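Local coordinates for CHAD domain protein (Streptomyces chartreusis, PDB 6RN5) that probably binds polyphosphate through a helical CHAD domain and also binds copper ions, at residues P272-W277 against N315-A320; R64-I69 against P90-V95; Q77-T82 against P221-A226. One frame throughout, in Å; residues are numbered along the deposited sequence.

How the interactions relate
Starting from the N terminus, interaction 2 closes first: it joins helix 56-75 to helix 82-120, bringing 64-69 back against 90-95 across the short turn between them. That turn, 77-82, is itself the first half of interaction 3, whose other half, 221-226, lies far down the chain between helices 201-213 and 229-244, so interactions 2 and 3 cross. Their centres are about 20 Å apart, on the same side of the chain's centre. Interaction 1 follows in series, pinning the start of helix 274-295 to helix 305-331 beside a copper site. It lies on the opposite side of the centre from interaction 2, and all three fall within the CHAD range.

Interaction 1: residues P272-W277 against N315-A320; sequences PQDAPW and NRHRDA. With SO4 (sulfate ion), chain H; SO4 (sulfate ion), chain F.
Asp274 OD1 is the atom to start from: it sits 3.8 Å from CE1 of His317, approaching that ring obliquely, and takes salt bridges from the NH2 groups of both Arg359 and Arg352. The other carboxylate oxygen, OD2, is hydrogen-bonded to Ser321 OG, so both oxygens are engaged. The carboxylate plane is turned 68° from the His317 ring.

His317 reaches across from helix 305-331 with CG anti to the backbone N (chi1 -175°), which lays its ring against the first turn of helix 274-295. There CB of Trp277 stands over one face, 3.8 Å from the ring centroid, in a CH-pi contact. The five-membered ring of Trp277 is nearly parallel to the imidazole, at 16°, but slid so far aside, with centroids 4.9 Å apart, that the two barely overlap. Arg359 ties the cluster together, since its NE is hydrogen-bonded to His317 NE2 and its guanidinium makes a cation-pi contact with Trp277. A leucine in place of His317 would probably leave Arg359 NE without its mate and CB of Trp277 without the ring face it packs on.

Gln273 N gives a hydrogen bond of 3.2 Å to O1 of the chain H sulfate, probably from the crystallisation liquor, which Arg359 NH2 and the copper ligand His271 also hold. The two arginines probably offset the carboxylate charge and that of the sulfate, whose O2 is 3.0 Å from Asp274 OD1. This close to the metal site, the sulfate may mark where a phosphate group could bind, consistent with a combined polyphosphate- and metal-binding fold.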
ATOM      1  N   PRO A 272       1.597  17.942   0.652  1.00 49.99           N
ATOM      2  CA  PRO A 272       1.074  19.276   0.357  1.00 47.84           C
ATOM      3  C   PRO A 272      -0.385  19.286  -0.044  1.00 43.78           C
ATOM      4  O   PRO A 272      -1.116  20.190   0.354  1.00 41.71           O
ATOM      5  CB  PRO A 272       1.969  19.754  -0.808  1.00 51.34           C
ATOM      6  CG  PRO A 272       2.606  18.504  -1.368  1.00 51.19           C
ATOM      7  CD  PRO A 272       2.761  17.602  -0.197  1.00 49.99           C
ATOM      8  N   GLN A 273      -0.806  18.289  -0.813  1.00 44.15           N
ATOM      9  CA  GLN A 273      -2.214  18.146  -1.173  1.00 48.34           C
ATOM     10  C   GLN A 273      -3.154  17.940  -0.003  1.00 45.00           C
ATOM     11  O   GLN A 273      -4.339  18.168  -0.157  1.00 52.17           O
ATOM     12  CB  GLN A 273      -2.418  17.008  -2.147  1.00 57.86           C
ATOM     13  CG  GLN A 273      -1.800  17.277  -3.501  1.00 67.40           C
ATOM     14  CD  GLN A 273      -2.176  16.227  -4.528  1.00 76.06           C
ATOM     15  OE1 GLN A 273      -3.343  15.846  -4.656  1.00 86.17           O
ATOM     16  NE2 GLN A 273      -1.185  15.756  -5.272  1.00 84.45           N
ATOM     17  N   ASP A 274      -2.666  17.529   1.156  1.00 38.61           N
ATOM     18  CA  ASP A 274      -3.570  17.439   2.315  1.00 38.56           C
ATOM     19  C   ASP A 274      -4.272  18.776   2.599  1.00 39.05           C
ATOM     20  O   ASP A 274      -5.433  18.772   3.008  1.00 35.28           O
ATOM     21  CB  ASP A 274      -2.831  16.991   3.593  1.00 34.19           C
ATOM     22  CG  ASP A 274      -2.553  15.462   3.625  1.00 34.19           C
ATOM     23  OD1 ASP A 274      -2.752  14.765   2.626  1.00 34.83           O
ATOM     24  OD2 ASP A 274      -2.100  14.981   4.656  1.00 34.47           O
ATOM     25  N   ALA A 275      -3.572  19.906   2.408  1.00 34.94           N
ATOM     26  CA  ALA A 275      -4.123  21.202   2.866  1.00 38.30           C
ATOM     27  C   ALA A 275      -5.422  21.570   2.135  1.00 37.13           C
ATOM     28  O   ALA A 275      -6.391  21.885   2.763  1.00 41.07           O
ATOM     29  CB  ALA A 275      -3.086  22.340   2.801  1.00 36.63           C
ATOM     30  N   PRO A 276      -5.454  21.469   0.806  1.00 39.75           N
ATOM     31  CA  PRO A 276      -6.750  21.781   0.168  1.00 39.46           C
ATOM     32  C   PRO A 276      -7.928  20.878   0.594  1.00 36.28           C
ATOM     33  O   PRO A 276      -9.051  21.354   0.704  1.00 35.71           O
ATOM     34  CB  PRO A 276      -6.462  21.624  -1.330  1.00 40.07           C
ATOM     35  CG  PRO A 276      -5.012  21.212  -1.461  1.00 40.50           C
ATOM     36  CD  PRO A 276      -4.329  21.455  -0.152  1.00 40.25           C
ATOM     37  N   TRP A 277      -7.665  19.596   0.808  1.00 33.54           N
ATOM     38  CA  TRP A 277      -8.673  18.643   1.322  1.00 34.26           C
ATOM     39  C   TRP A 277      -9.173  18.979   2.738  1.00 32.62           C
ATOM     40  O   TRP A 277     -10.374  18.898   3.044  1.00 29.92           O
ATOM     41  CB  TRP A 277      -8.100  17.238   1.313  1.00 35.00           C
ATOM     42  CG  TRP A 277      -7.986  16.725  -0.052  1.00 36.37           C
ATOM     43  CD1 TRP A 277      -6.931  16.855  -0.896  1.00 37.48           C
ATOM     44  CD2 TRP A 277      -8.981  16.003  -0.769  1.00 36.77           C
ATOM     45  NE1 TRP A 277      -7.201  16.252  -2.088  1.00 35.89           N
ATOM     46  CE2 TRP A 277      -8.460  15.726  -2.036  1.00 36.23           C
ATOM     47  CE3 TRP A 277     -10.255  15.565  -0.459  1.00 37.89           C
ATOM     48  CZ2 TRP A 277      -9.158  15.031  -2.979  1.00 37.04           C
ATOM     49  CZ3 TRP A 277     -10.953  14.859  -1.407  1.00 37.71           C
ATOM     50  CH2 TRP A 277     -10.412  14.603  -2.641  1.00 39.74           C
ATOM     51  N   ASN A 315     -13.390  13.312   7.388  1.00 31.78           N
ATOM     52  CA  ASN A 315     -12.839  13.033   8.733  1.00 30.28           C
ATOM     53  C   ASN A 315     -11.810  11.887   8.707  1.00 28.53           C
ATOM     54  O   ASN A 315     -10.829  11.915   9.431  1.00 29.65           O
ATOM     55  CB  ASN A 315     -13.922  12.692   9.750  1.00 32.20           C
ATOM     56  CG  ASN A 315     -14.814  13.870  10.118  1.00 38.00           C
ATOM     57  OD1 ASN A 315     -14.483  15.062   9.904  1.00 42.40           O
ATOM     58  ND2 ASN A 315     -15.962  13.542  10.689  1.00 36.48           N
ATOM     59  N   ARG A 316     -12.035  10.878   7.893  1.00 30.83           N
ATOM     60  CA  ARG A 316     -11.095   9.797   7.817  1.00 33.49           C
ATOM     61  C   ARG A 316      -9.827  10.303   7.182  1.00 32.96           C
ATOM     62  O   ARG A 316      -8.732   9.925   7.573  1.00 31.63           O
ATOM     63  CB  ARG A 316     -11.705   8.607   7.073  1.00 40.42           C
ATOM     64  CG  ARG A 316     -12.608   7.782   8.011  1.00 48.40           C
ATOM     65  CD  ARG A 316     -13.871   7.260   7.355  1.00 58.91           C
ATOM     66  NE  ARG A 316     -13.624   6.513   6.120  1.00 62.62           N
ATOM     67  CZ  ARG A 316     -14.374   6.574   5.010  1.00 68.63           C
ATOM     68  NH1 ARG A 316     -15.436   7.370   4.923  1.00 64.07           N
ATOM     69  NH2 ARG A 316     -14.033   5.837   3.952  1.00 81.34           N
ATOM     70  N   HIS A 317      -9.976  11.178   6.192  1.00 31.94           N
ATOM     71  CA  HIS A 317      -8.834  11.798   5.534  1.00 30.65           C
ATOM     72  C   HIS A 317      -7.934  12.495   6.564  1.00 29.55           C
ATOM     73  O   HIS A 317      -6.740  12.318   6.609  1.00 31.18           O
ATOM     74  CB  HIS A 317      -9.331  12.765   4.467  1.00 30.49           C
ATOM     75  CG  HIS A 317      -8.244  13.376   3.643  1.00 30.49           C
ATOM     76  ND1 HIS A 317      -7.335  14.261   4.161  1.00 29.96           N
ATOM     77  CD2 HIS A 317      -7.921  13.227   2.343  1.00 30.99           C
ATOM     78  CE1 HIS A 317      -6.501  14.644   3.204  1.00 30.99           C
ATOM     79  NE2 HIS A 317      -6.834  14.039   2.092  1.00 28.68           N
ATOM     80  N   ARG A 318      -8.546  13.293   7.397  1.00 30.80           N
ATOM     81  CA  ARG A 318      -7.855  14.062   8.383  1.00 33.74           C
ATOM     82  C   ARG A 318      -7.240  13.152   9.440  1.00 33.87           C
ATOM     83  O   ARG A 318      -6.079  13.320   9.777  1.00 32.22           O
ATOM     84  CB  ARG A 318      -8.836  15.050   9.023  1.00 38.66           C
ATOM     85  CG  ARG A 318      -8.181  16.151   9.846  1.00 43.46           C
ATOM     86  CD  ARG A 318      -8.007  15.768  11.286  1.00 49.17           C
ATOM     87  NE  ARG A 318      -9.277  15.491  11.953  1.00 54.13           N
ATOM     88  CZ  ARG A 318      -9.908  16.329  12.781  1.00 58.78           C
ATOM     89  NH1 ARG A 318      -9.422  17.542  13.069  1.00 55.74           N
ATOM     90  NH2 ARG A 318     -11.037  15.934  13.343  1.00 65.13           N
ATOM     91  N   ASP A 319      -8.016  12.190   9.938  1.00 30.85           N
ATOM     92  CA  ASP A 319      -7.537  11.266  10.940  1.00 31.63           C
ATOM     93  C   ASP A 319      -6.414  10.417  10.374  1.00 32.42           C
ATOM     94  O   ASP A 319      -5.408  10.217  11.046  1.00 33.86           O
ATOM     95  CB  ASP A 319      -8.664  10.334  11.475  1.00 31.11           C
ATOM     96  CG  ASP A 319      -9.725  11.088  12.305  1.00 35.26           C
ATOM     97  OD1 ASP A 319      -9.519  12.254  12.703  1.00 33.18           O
ATOM     98  OD2 ASP A 319     -10.797  10.514  12.521  1.00 40.34           O
ATOM     99  N   ALA A 320      -6.578   9.892   9.161  1.00 29.71           N
ATOM    100  CA  ALA A 320      -5.508   9.069   8.585  1.00 29.62           C
ATOM    101  C   ALA A 320      -4.239   9.913   8.354  1.00 30.61           C
ATOM    102  O   ALA A 320      -3.093   9.460   8.564  1.00 28.35           O
ATOM    103  CB  ALA A 320      -5.981   8.422   7.293  1.00 32.19           C
TER
HETATM  104  S   SO4 H 407      -0.003  14.314  -0.793  1.00 59.58           S
HETATM  105  O1  SO4 H 407       0.635  15.521  -1.407  1.00 64.92           O
HETATM  106  O2  SO4 H 407      -0.930  14.859   0.255  1.00 58.23           O
HETATM  107  O3  SO4 H 407      -0.860  13.587  -1.731  1.00 59.45           O
HETATM  108  O4  SO4 H 407       1.077  13.354  -0.320  1.00 55.29           O
HETATM  109  S   SO4 F 405     -12.189  19.540  14.898  1.00 75.10           S
HETATM  110  O1  SO4 F 405     -12.868  20.590  15.715  1.00 79.86           O
HETATM  111  O2  SO4 F 405     -13.082  18.383  14.760  1.00 73.23           O
HETATM  112  O3  SO4 F 405     -11.814  20.045  13.518  1.00 71.84           O
HETATM  113  O4  SO4 F 405     -11.014  19.097  15.682  1.00 76.92           O

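Interaction 2: residues R64-I69 against P90-V95; sequences RSARRI and PELAWV. With SO4 (sulfate ion), chain G; SO4 (sulfate ion), chain I.
With CG1 anti to the carbonyl carbon (chi1 -67°), Ile69 sends its other branch, CG2, toward Leu92, whose own torsions (chi1 -71°, chi2 165°) extend CD1 to meet it at 3.6 Å. The two side chains cross at about a right angle, methyl against methyl. They join helices 56-75 and 82-120, a helical hairpin of the all-alpha CHAD fold. One turn back from Ile69, Ala66 makes the close approach of the backbones possible: its CA is 5.9 Å from that of Leu92, and its CB lies 4.3 Å from the Leu92 carbonyl O. Leu213 of helix 201-213 packs on Ile69 as well.

The side of helix 56-75 turned away from Leu92 is basic. Arg64, Arg67 and Arg68 gather round the chain G sulfate, probably taken up from the crystallisation liquor, as such a surface might gather polyphosphate. Arg68 NH1 also bonds to Arg64 O at 3.1 Å, lying above the carbonyl plane, which helps fix its guanidinium. Arg67 bridges two anions: its NH1 donates a hydrogen bond of 2.9 Å to O1 of the chain G sulfate, while its NH2 reaches O1 of the chain I sulfate at 2.8 Å.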
ATOM      1  N   ARG A  64     -19.390  20.779  20.195  1.00 33.12           N
ATOM      2  CA  ARG A  64     -20.367  20.765  19.131  1.00 31.81           C
ATOM      3  C   ARG A  64     -21.084  22.079  19.061  1.00 32.37           C
ATOM      4  O   ARG A  64     -21.397  22.520  17.952  1.00 31.82           O
ATOM      5  CB  ARG A  64     -21.355  19.621  19.297  1.00 32.73           C
ATOM      6  CG  ARG A  64     -20.693  18.265  19.099  1.00 35.76           C
ATOM      7  CD  ARG A  64     -21.661  17.118  19.148  1.00 36.15           C
ATOM      8  NE  ARG A  64     -22.417  17.058  17.906  1.00 40.66           N
ATOM      9  CZ  ARG A  64     -23.747  17.120  17.801  1.00 39.51           C
ATOM     10  NH1 ARG A  64     -24.543  17.204  18.856  1.00 40.49           N
ATOM     11  NH2 ARG A  64     -24.295  17.050  16.617  1.00 39.80           N
ATOM     12  N   SER A  65     -21.340  22.715  20.215  1.00 30.67           N
ATOM     13  CA  SER A  65     -22.066  23.965  20.226  1.00 30.17           C
ATOM     14  C   SER A  65     -21.142  25.150  19.950  1.00 30.39           C
ATOM     15  O   SER A  65     -21.505  26.044  19.220  1.00 32.03           O
ATOM     16  CB  SER A  65     -22.838  24.142  21.536  1.00 30.67           C
ATOM     17  OG  SER A  65     -21.967  24.099  22.664  1.00 34.04           O
ATOM     18  N   ALA A  66     -19.960  25.155  20.552  1.00 30.58           N
ATOM     19  CA  ALA A  66     -18.967  26.180  20.278  1.00 32.41           C
ATOM     20  C   ALA A  66     -18.681  26.287  18.799  1.00 32.40           C
ATOM     21  O   ALA A  66     -18.625  27.378  18.255  1.00 33.38           O
ATOM     22  CB  ALA A  66     -17.685  25.905  21.024  1.00 29.46           C
ATOM     23  N   ARG A  67     -18.491  25.143  18.166  1.00 33.23           N
ATOM     24  CA  ARG A  67     -18.191  25.102  16.744  1.00 34.97           C
ATOM     25  C   ARG A  67     -19.355  25.643  15.915  1.00 33.66           C
ATOM     26  O   ARG A  67     -19.170  26.266  14.866  1.00 30.51           O
ATOM     27  CB  ARG A  67     -18.011  23.652  16.287  1.00 37.81           C
ATOM     28  CG  ARG A  67     -16.712  23.012  16.642  1.00 42.55           C
ATOM     29  CD  ARG A  67     -16.526  21.799  15.737  1.00 42.09           C
ATOM     30  NE  ARG A  67     -17.599  20.796  15.793  1.00 41.00           N
ATOM     31  CZ  ARG A  67     -17.449  19.587  16.348  1.00 44.62           C
ATOM     32  NH1 ARG A  67     -18.420  18.704  16.326  1.00 40.73           N
ATOM     33  NH2 ARG A  67     -16.302  19.249  16.942  1.00 47.27           N
ATOM     34  N   ARG A  68     -20.574  25.312  16.325  1.00 30.75           N
ATOM     35  CA  ARG A  68     -21.717  25.889  15.609  1.00 32.49           C
ATOM     36  C   ARG A  68     -21.836  27.401  15.742  1.00 31.76           C
ATOM     37  O   ARG A  68     -22.283  28.060  14.819  1.00 32.78           O
ATOM     38  CB  ARG A  68     -23.028  25.247  16.009  1.00 28.41           C
ATOM     39  CG  ARG A  68     -23.170  23.873  15.454  1.00 30.69           C
ATOM     40  CD  ARG A  68     -24.213  23.035  16.207  1.00 31.44           C
ATOM     41  NE  ARG A  68     -24.566  21.910  15.378  1.00 30.73           N
ATOM     42  CZ  ARG A  68     -23.869  20.791  15.282  1.00 34.48           C
ATOM     43  NH1 ARG A  68     -22.765  20.609  15.978  1.00 37.26           N
ATOM     44  NH2 ARG A  68     -24.293  19.823  14.480  1.00 36.44           N
ATOM     45  N   ILE A  69     -21.518  27.935  16.909  1.00 29.36           N
ATOM     46  CA  ILE A  69     -21.655  29.356  17.120  1.00 29.96           C
ATOM     47  C   ILE A  69     -20.574  30.061  16.284  1.00 32.69           C
ATOM     48  O   ILE A  69     -20.842  31.044  15.573  1.00 30.51           O
ATOM     49  CB  ILE A  69     -21.517  29.661  18.607  1.00 28.81           C
ATOM     50  CG1 ILE A  69     -22.709  29.073  19.356  1.00 29.86           C
ATOM     51  CG2 ILE A  69     -21.441  31.136  18.853  1.00 28.35           C
ATOM     52  CD1 ILE A  69     -22.594  29.153  20.876  1.00 31.91           C
ATOM     53  N   PRO A  90     -12.249  33.727  17.546  1.00 40.41           N
ATOM     54  CA  PRO A  90     -11.007  33.075  18.015  1.00 41.17           C
ATOM     55  C   PRO A  90     -11.120  32.515  19.431  1.00 39.86           C
ATOM     56  O   PRO A  90     -10.507  31.504  19.736  1.00 40.79           O
ATOM     57  CB  PRO A  90      -9.981  34.215  17.996  1.00 42.08           C
ATOM     58  CG  PRO A  90     -10.795  35.464  18.154  1.00 42.51           C
ATOM     59  CD  PRO A  90     -12.067  35.190  17.396  1.00 40.98           C
ATOM     60  N   GLU A  91     -11.934  33.139  20.278  1.00 40.73           N
ATOM     61  CA  GLU A  91     -12.080  32.654  21.638  1.00 35.34           C
ATOM     62  C   GLU A  91     -12.828  31.359  21.613  1.00 36.57           C
ATOM     63  O   GLU A  91     -12.440  30.398  22.251  1.00 36.89           O
ATOM     64  CB  GLU A  91     -12.779  33.684  22.497  1.00 37.96           C
ATOM     65  CG  GLU A  91     -11.924  34.883  22.801  1.00 36.76           C
ATOM     66  CD  GLU A  91     -10.567  34.473  23.362  1.00 42.68           C
ATOM     67  OE1 GLU A  91     -10.424  34.170  24.571  1.00 42.75           O
ATOM     68  OE2 GLU A  91      -9.625  34.430  22.580  1.00 44.25           O
ATOM     69  N   LEU A  92     -13.901  31.320  20.836  1.00 40.16           N
ATOM     70  CA  LEU A  92     -14.617  30.084  20.607  1.00 39.23           C
ATOM     71  C   LEU A  92     -13.756  29.001  19.956  1.00 43.15           C
ATOM     72  O   LEU A  92     -13.876  27.828  20.296  1.00 36.90           O
ATOM     73  CB  LEU A  92     -15.829  30.350  19.727  1.00 42.35           C
ATOM     74  CG  LEU A  92     -16.960  31.125  20.410  1.00 42.91           C
ATOM     75  CD1 LEU A  92     -17.949  31.654  19.386  1.00 43.42           C
ATOM     76  CD2 LEU A  92     -17.642  30.236  21.458  1.00 42.77           C
ATOM     77  N   ALA A  93     -12.910  29.402  19.014  1.00 39.59           N
ATOM     78  CA  ALA A  93     -11.975  28.469  18.376  1.00 43.08           C
ATOM     79  C   ALA A  93     -10.970  27.928  19.409  1.00 43.83           C
ATOM     80  O   ALA A  93     -10.682  26.708  19.466  1.00 39.74           O
ATOM     81  CB  ALA A  93     -11.234  29.167  17.242  1.00 42.04           C
ATOM     82  N   TRP A  94     -10.434  28.836  20.219  1.00 40.73           N
ATOM     83  CA  TRP A  94      -9.581  28.414  21.312  1.00 38.77           C
ATOM     84  C   TRP A  94     -10.339  27.385  22.197  1.00 38.02           C
ATOM     85  O   TRP A  94      -9.805  26.367  22.568  1.00 37.01           O
ATOM     86  CB  TRP A  94      -9.065  29.615  22.099  1.00 41.49           C
ATOM     87  CG  TRP A  94      -8.356  29.194  23.350  1.00 47.95           C
ATOM     88  CD1 TRP A  94      -7.114  28.635  23.438  1.00 49.35           C
ATOM     89  CD2 TRP A  94      -8.859  29.272  24.695  1.00 46.98           C
ATOM     90  NE1 TRP A  94      -6.829  28.327  24.750  1.00 49.70           N
ATOM     91  CE2 TRP A  94      -7.873  28.727  25.543  1.00 50.34           C
ATOM     92  CE3 TRP A  94     -10.049  29.732  25.260  1.00 44.58           C
ATOM     93  CZ2 TRP A  94      -8.043  28.643  26.935  1.00 48.16           C
ATOM     94  CZ3 TRP A  94     -10.218  29.652  26.636  1.00 44.58           C
ATOM     95  CH2 TRP A  94      -9.229  29.117  27.456  1.00 43.82           C
ATOM     96  N   VAL A  95     -11.605  27.611  22.480  1.00 37.78           N
ATOM     97  CA  VAL A  95     -12.312  26.683  23.345  1.00 37.78           C
ATOM     98  C   VAL A  95     -12.467  25.312  22.688  1.00 38.63           C
ATOM     99  O   VAL A  95     -12.242  24.261  23.333  1.00 38.77           O
ATOM    100  CB  VAL A  95     -13.717  27.202  23.721  1.00 38.60           C
ATOM    101  CG1 VAL A  95     -14.546  26.089  24.371  1.00 37.34           C
ATOM    102  CG2 VAL A  95     -13.635  28.431  24.632  1.00 40.88           C
TER
HETATM  103  S   SO4 G 406     -21.250  17.576  14.052  1.00 43.77           S
HETATM  104  O1  SO4 G 406     -21.063  18.358  15.259  1.00 40.56           O
HETATM  105  O2  SO4 G 406     -22.706  17.335  13.919  1.00 41.89           O
HETATM  106  O3  SO4 G 406     -20.549  16.291  14.133  1.00 47.64           O
HETATM  107  O4  SO4 G 406     -20.651  18.335  12.926  1.00 51.23           O
HETATM  108  S   SO4 I 408     -16.252  15.617  17.798  1.00 49.95           S
HETATM  109  O1  SO4 I 408     -15.725  16.863  18.374  1.00 48.49           O
HETATM  110  O2  SO4 I 408     -17.701  15.817  17.443  1.00 51.40           O
HETATM  111  O3  SO4 I 408     -16.226  14.538  18.785  1.00 46.68           O
HETATM  112  O4  SO4 I 408     -15.519  15.271  16.596  1.00 43.98           O

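Interaction 3: residues Q77-T82 against P221-A226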
ATOM      1  N   GLN A  77     -21.930  36.710   9.367  1.00 34.80           N
ATOM      2  CA  GLN A  77     -21.258  37.823   9.983  1.00 40.98           C
ATOM      3  C   GLN A  77     -21.877  39.123   9.545  1.00 38.35           C
ATOM      4  O   GLN A  77     -21.940  40.039  10.333  1.00 38.69           O
ATOM      5  CB  GLN A  77     -19.765  37.872   9.638  1.00 45.47           C
ATOM      6  CG  GLN A  77     -19.035  38.925  10.473  1.00 49.86           C
ATOM      7  CD  GLN A  77     -17.526  38.776  10.472  1.00 56.27           C
ATOM      8  OE1 GLN A  77     -16.838  39.622   9.924  1.00 55.46           O
ATOM      9  NE2 GLN A  77     -17.001  37.690  11.094  1.00 63.84           N
ATOM     10  N   SER A  78     -22.354  39.200   8.306  1.00 40.02           N
ATOM     11  CA  SER A  78     -22.898  40.479   7.816  1.00 41.28           C
ATOM     12  C   SER A  78     -24.166  40.875   8.547  1.00 40.16           C
ATOM     13  O   SER A  78     -24.515  42.025   8.529  1.00 38.13           O
ATOM     14  CB  SER A  78     -23.163  40.423   6.303  1.00 42.32           C
ATOM     15  OG  SER A  78     -23.948  39.304   5.975  1.00 39.30           O
ATOM     16  N   LEU A  79     -24.876  39.933   9.176  1.00 36.68           N
ATOM     17  CA  LEU A  79     -26.093  40.281   9.928  1.00 36.26           C
ATOM     18  C   LEU A  79     -25.866  40.574  11.420  1.00 35.23           C
ATOM     19  O   LEU A  79     -26.816  40.792  12.128  1.00 32.99           O
ATOM     20  CB  LEU A  79     -27.158  39.184   9.760  1.00 39.33           C
ATOM     21  CG  LEU A  79     -27.583  39.031   8.289  1.00 39.11           C
ATOM     22  CD1 LEU A  79     -28.741  38.085   8.225  1.00 41.79           C
ATOM     23  CD2 LEU A  79     -27.990  40.359   7.673  1.00 41.67           C
ATOM     24  N   LEU A  80     -24.611  40.636  11.868  1.00 36.34           N
ATOM     25  CA  LEU A  80     -24.269  40.691  13.290  1.00 38.63           C
ATOM     26  C   LEU A  80     -23.223  41.790  13.492  1.00 36.47           C
ATOM     27  O   LEU A  80     -22.513  42.115  12.595  1.00 40.93           O
ATOM     28  CB  LEU A  80     -23.705  39.330  13.730  1.00 34.59           C
ATOM     29  CG  LEU A  80     -24.625  38.110  13.566  1.00 36.94           C
ATOM     30  CD1 LEU A  80     -23.904  36.760  13.502  1.00 38.93           C
ATOM     31  CD2 LEU A  80     -25.603  38.052  14.707  1.00 35.74           C
ATOM     32  N   ASP A  81     -23.132  42.351  14.679  1.00 40.12           N
ATOM     33  CA  ASP A  81     -22.064  43.315  15.013  1.00 40.43           C
ATOM     34  C   ASP A  81     -20.675  42.767  14.737  1.00 44.33           C
ATOM     35  O   ASP A  81     -20.284  41.718  15.281  1.00 40.31           O
ATOM     36  CB  ASP A  81     -22.187  43.681  16.478  1.00 46.27           C
ATOM     37  CG  ASP A  81     -21.168  44.701  16.916  1.00 46.97           C
ATOM     38  OD1 ASP A  81     -19.953  44.415  17.028  1.00 53.06           O
ATOM     39  OD2 ASP A  81     -21.611  45.799  17.204  1.00 54.18           O
ATOM     40  N   THR A  82     -19.912  43.487  13.914  1.00 43.27           N
ATOM     41  CA  THR A  82     -18.660  42.979  13.428  1.00 44.74           C
ATOM     42  C   THR A  82     -17.639  42.753  14.547  1.00 49.35           C
ATOM     43  O   THR A  82     -17.029  41.668  14.599  1.00 45.19           O
ATOM     44  CB  THR A  82     -18.090  43.886  12.323  1.00 43.62           C
ATOM     45  OG1 THR A  82     -18.925  43.771  11.186  1.00 46.56           O
ATOM     46  CG2 THR A  82     -16.723  43.443  11.878  1.00 45.66           C
ATOM     47  N   PRO A 221     -28.966  46.442  12.298  1.00 46.12           N
ATOM     48  CA  PRO A 221     -30.320  47.016  12.164  1.00 50.54           C
ATOM     49  C   PRO A 221     -31.232  46.329  11.153  1.00 51.93           C
ATOM     50  O   PRO A 221     -32.388  46.082  11.446  1.00 61.30           O
ATOM     51  CB  PRO A 221     -30.044  48.474  11.731  1.00 50.95           C
ATOM     52  CG  PRO A 221     -28.716  48.795  12.321  1.00 52.11           C
ATOM     53  CD  PRO A 221     -27.928  47.499  12.327  1.00 47.66           C
ATOM     54  N   ALA A 222     -30.706  46.000   9.985  1.00 59.49           N
ATOM     55  CA  ALA A 222     -31.526  45.458   8.897  1.00 61.69           C
ATOM     56  C   ALA A 222     -31.790  43.959   9.024  1.00 59.86           C
ATOM     57  O   ALA A 222     -32.599  43.424   8.264  1.00 58.59           O
ATOM     58  CB  ALA A 222     -30.855  45.749   7.549  1.00 61.98           C
ATOM     59  N   ALA A 223     -31.140  43.289   9.980  1.00 53.35           N
ATOM     60  CA  ALA A 223     -31.072  41.811   9.984  1.00 48.76           C
ATOM     61  C   ALA A 223     -32.414  41.145  10.137  1.00 48.59           C
ATOM     62  O   ALA A 223     -32.672  40.130   9.483  1.00 44.51           O
ATOM     63  CB  ALA A 223     -30.132  41.307  11.067  1.00 48.52           C
ATOM     64  N   ALA A 224     -33.276  41.721  10.969  1.00 51.13           N
ATOM     65  CA  ALA A 224     -34.513  41.049  11.368  1.00 57.30           C
ATOM     66  C   ALA A 224     -35.373  40.681  10.154  1.00 57.65           C
ATOM     67  O   ALA A 224     -35.982  39.596  10.133  1.00 63.52           O
ATOM     68  CB  ALA A 224     -35.298  41.916  12.358  1.00 56.85           C
ATOM     69  N   THR A 225     -35.383  41.577   9.154  1.00 53.53           N
ATOM     70  CA  THR A 225     -36.069  41.359   7.872  1.00 53.48           C
ATOM     71  C   THR A 225     -35.210  40.702   6.756  1.00 48.62           C
ATOM     72  O   THR A 225     -35.756  40.314   5.747  1.00 51.62           O
ATOM     73  CB  THR A 225     -36.647  42.680   7.254  1.00 54.54           C
ATOM     74  OG1 THR A 225     -35.609  43.465   6.636  1.00 56.97           O
ATOM     75  CG2 THR A 225     -37.317  43.514   8.275  1.00 56.93           C
ATOM     76  N   ALA A 226     -33.891  40.638   6.892  1.00 41.99           N
ATOM     77  CA  ALA A 226     -33.029  40.075   5.822  1.00 43.49           C
ATOM     78  C   ALA A 226     -33.213  38.564   5.637  1.00 43.01           C
ATOM     79  O   ALA A 226     -33.415  37.837   6.603  1.00 39.67           O
ATOM     80  CB  ALA A 226     -31.565  40.404   6.067  1.00 45.04           C
TER
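Two inter-helix connections meet here: the tight turn that carries the chain from helix 56-75 into helix 82-120, and the longer loop running from helix 201-213 to helix 229-244. Leu79 does the work for the turn, with Ala223 and Ala226 facing it from the loop.

The small side chain of Ala223 allows the backbones to come within 5.2 Å, CA of Leu79 to CA of Ala223. Its methyl, CB of Ala223, rests 3.5 Å from the carbonyl O of Leu79 and 3.9 Å from its CB. Further out, Leu79 keeps CG anti to the carbonyl carbon (chi1 -62°), and CD1 takes the extended position (chi2 -173°), which turns the other methyl, CD2, to CB of Ala226 at 3.9 Å. Leu79 thus meets the two alanines with different atoms, CB against the Ala223 methyl and CD2 against that of Ala226, while CD2 also passes 4.1 Å from CA of Ala223. The alanines point the same way because the loop winds helically between them, Ala226 N bonding to Ala223 O at 2.9 Å.

Within the all-helical CHAD fold, the centre of this contact lies about 28 Å from the centre of the chain. Leu24 of helix 21-42, Leu228 and Leu231 pack on Leu79 too, and its backbone is hydrogen-bonded to that of Thr220, so the loop is tied to the turn by main chain as well as by methyls. On the turn itself, Leu80 N bonds to Gln77 O at 3.1 Å, closing the 3-10 segment that presents Leu79. Two residues on from Leu79, Asp81 is the N-cap of helix 82-120, its OD1 accepting a hydrogen bond from Trp84 N.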